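Local coordinates for histidine-containing Phosphotransfer Protein type 1, MtHPt1 (Medicago truncatula, PDB 3US6) that probably relays phosphoryl groups from cytokinin sensor histidine kinases to response regulators in a plant two-component pathway, at residues Val98-Phe103 and Asp110-Cys115. Sequence-based numbering, arbitrary orientation.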
loop_
_atom_site.group_PDB
_atom_site.type_symbol
_atom_site.label_atom_id
_atom_site.label_comp_id
_atom_site.label_asym_id
_atom_site.label_seq_id
_atom_site.Cartn_x
_atom_site.Cartn_y
_atom_site.Cartn_z
ATOM N N VAL A 98 -7.714 10.024 1.474
ATOM C CA VAL A 98 -8.963 10.690 1.898
ATOM C C VAL A 98 -8.735 12.030 2.557
ATOM O O VAL A 98 -9.381 13.038 2.220
ATOM C CB VAL A 98 -9.794 9.791 2.826
ATOM C CG1 VAL A 98 -11.036 10.530 3.300
ATOM C CG2 VAL A 98 -10.183 8.493 2.081
ATOM N N ALA A 99 -7.783 12.094 3.480
ATOM C CA ALA A 99 -7.433 13.314 4.127
ATOM C C ALA A 99 -6.947 14.363 3.088
ATOM O O ALA A 99 -7.318 15.527 3.107
ATOM C CB ALA A 99 -6.400 13.046 5.222
ATOM N N PHE A 100 -6.076 13.844 2.229
ATOM C CA PHE A 100 -5.536 14.622 1.121
ATOM C C PHE A 100 -6.656 15.322 0.358
ATOM O O PHE A 100 -6.682 16.548 0.264
ATOM C CB PHE A 100 -4.747 13.718 0.173
ATOM C CG PHE A 100 -3.688 14.441 -0.611
ATOM C CD1 PHE A 100 -3.827 15.786 -0.911
ATOM C CD2 PHE A 100 -2.555 13.775 -1.048
ATOM C CE1 PHE A 100 -2.855 16.453 -1.632
ATOM C CE2 PHE A 100 -1.580 14.437 -1.770
ATOM C CZ PHE A 100 -1.731 15.778 -2.062
ATOM N N ARG A 101 -7.623 14.539 -0.111
ATOM C CA ARG A 101 -8.725 15.063 -0.890
ATOM C C ARG A 101 -9.533 16.114 -0.136
ATOM O O ARG A 101 -9.977 17.092 -0.739
ATOM C CB ARG A 101 -9.701 13.964 -1.318
ATOM C CG ARG A 101 -9.057 12.958 -2.227
ATOM C CD ARG A 101 -10.143 12.120 -2.898
ATOM N NE ARG A 101 -10.813 12.858 -3.980
ATOM C CZ ARG A 101 -11.998 12.537 -4.485
ATOM N NH1 ARG A 101 -12.685 11.531 -3.974
ATOM N NH2 ARG A 101 -12.487 13.230 -5.490
ATOM N N ASN A 102 -9.664 15.981 1.182
ATOM C CA ASN A 102 -10.355 17.066 1.908
ATOM C C ASN A 102 -9.573 18.387 1.800
ATOM O O ASN A 102 -10.167 19.441 1.635
ATOM C CB ASN A 102 -10.594 16.651 3.355
ATOM C CG ASN A 102 -11.616 15.500 3.457
ATOM O OD1 ASN A 102 -12.533 15.404 2.629
ATOM N ND2 ASN A 102 -11.446 14.630 4.446
ATOM N N PHE A 103 -8.248 18.348 1.909
ATOM C CA PHE A 103 -7.469 19.555 1.845
ATOM C C PHE A 103 -7.385 20.115 0.453
ATOM O O PHE A 103 -7.299 21.321 0.258
ATOM C CB PHE A 103 -6.095 19.344 2.474
ATOM C CG PHE A 103 -6.164 19.066 3.922
ATOM C CD1 PHE A 103 -6.695 19.976 4.790
ATOM C CD2 PHE A 103 -5.658 17.893 4.405
ATOM C CE1 PHE A 103 -6.751 19.711 6.122
ATOM C CE2 PHE A 103 -5.694 17.631 5.727
ATOM C CZ PHE A 103 -6.236 18.533 6.580
ATOM N N ASP A 110 -0.589 24.562 1.953
ATOM C CA ASP A 110 0.283 23.958 2.913
ATOM C C ASP A 110 -0.256 22.632 3.404
ATOM O O ASP A 110 0.524 21.707 3.595
ATOM C CB ASP A 110 0.490 24.889 4.121
ATOM C CG ASP A 110 1.392 26.082 3.820
ATOM O OD1 ASP A 110 2.047 26.114 2.761
ATOM O OD2 ASP A 110 1.406 27.025 4.647
ATOM N N ALA A 111 -1.552 22.530 3.654
ATOM C CA ALA A 111 -2.064 21.261 4.113
ATOM C C ALA A 111 -1.956 20.180 3.022
ATOM O O ALA A 111 -1.701 19.021 3.295
ATOM C CB ALA A 111 -3.543 21.389 4.495
ATOM N N CYS A 112 -2.160 20.551 1.771
ATOM C CA CYS A 112 -1.884 19.601 0.690
ATOM C C CYS A 112 -0.448 19.118 0.677
ATOM O O CYS A 112 -0.210 17.921 0.481
ATOM C CB CYS A 112 -2.211 20.176 -0.669
ATOM S SG CYS A 112 -4.002 20.267 -0.974
ATOM N N ARG A 113 0.506 20.035 0.903
ATOM C CA ARG A 113 1.895 19.632 0.894
ATOM C C ARG A 113 2.210 18.652 2.044
ATOM O O ARG A 113 2.862 17.630 1.864
ATOM C CB ARG A 113 2.791 20.854 0.947
ATOM C CG ARG A 113 2.748 21.569 -0.377
ATOM C CD ARG A 113 3.521 22.874 -0.309
ATOM N NE ARG A 113 3.426 23.595 -1.565
ATOM C CZ ARG A 113 3.786 24.856 -1.740
ATOM N NH1 ARG A 113 4.354 25.550 -0.768
ATOM N NH2 ARG A 113 3.618 25.445 -2.892
ATOM N N ARG A 114 1.716 18.970 3.216
ATOM C CA ARG A 114 1.952 18.118 4.359
ATOM C C ARG A 114 1.262 16.770 4.217
ATOM O O ARG A 114 1.788 15.745 4.561
ATOM C CB ARG A 114 1.462 18.813 5.599
ATOM C CG ARG A 114 2.415 19.859 6.036
ATOM C CD ARG A 114 2.058 20.331 7.415
ATOM N NE ARG A 114 1.592 21.683 7.366
ATOM C CZ ARG A 114 0.336 22.051 7.362
ATOM N NH1 ARG A 114 -0.612 21.159 7.460
ATOM N NH2 ARG A 114 0.053 23.322 7.303
ATOM N N CYS A 115 0.071 16.809 3.676
ATOM C CA CYS A 115 -0.638 15.575 3.497
ATOM C C CYS A 115 0.012 14.728 2.418
ATOM O O CYS A 115 0.054 13.497 2.555
ATOM C CB CYS A 115 -2.030 15.883 3.102
ATOM S SG CYS A 115 -3.096 14.425 3.145
#
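A99 meets C115 at the edge of the contact, its CB 4.1 Å from C115 SG. One residue on, C115 SG reaches F100. C115 points toward the opposite helix, and with SG anti to the backbone N (chi1 -169°) the sulfur is carried on to F100. F100 and C115 were each modelled in two conformers, so the exact sulfur and ring distances given here are doubtful. In the conformers described, SG lies 3.5 Å from F100 CB and 4.5 Å from the centroid of the F100 ring, which it approaches obliquely. The far end of the F100 ring reaches C112, with CE1 3.9 Å from C112 CB. C112 SG sits at the edge of the same ring, so two cysteine sulfurs border one phenylalanine. F100 also touches V78 of helix 71-88 and L116 and V119 of helix 109-142, which places it in the bundle interior. F103 points toward helix 109-142. A111 CB lies over one face of its ring, 3.8 Å from the centroid, in a CH-pi contact. On the same residue, F103 CB is 4.1 Å from C112 SG. Losing the ring of F103 to an alanine would probably strip the A111 methyl of its aromatic partner and open a gap beside it.

The contact joins the C-terminal half of helix 91-106 to the start of helix 109-142 as an antiparallel helical hairpin within the HPt bundle. The axes of the short segments approach to 8.9 Å, with 165° between their directions. No hydrogen bond or salt bridge crosses between them. Cohesion here therefore comes from van der Waals, CH-pi and sulfur-aromatic contacts.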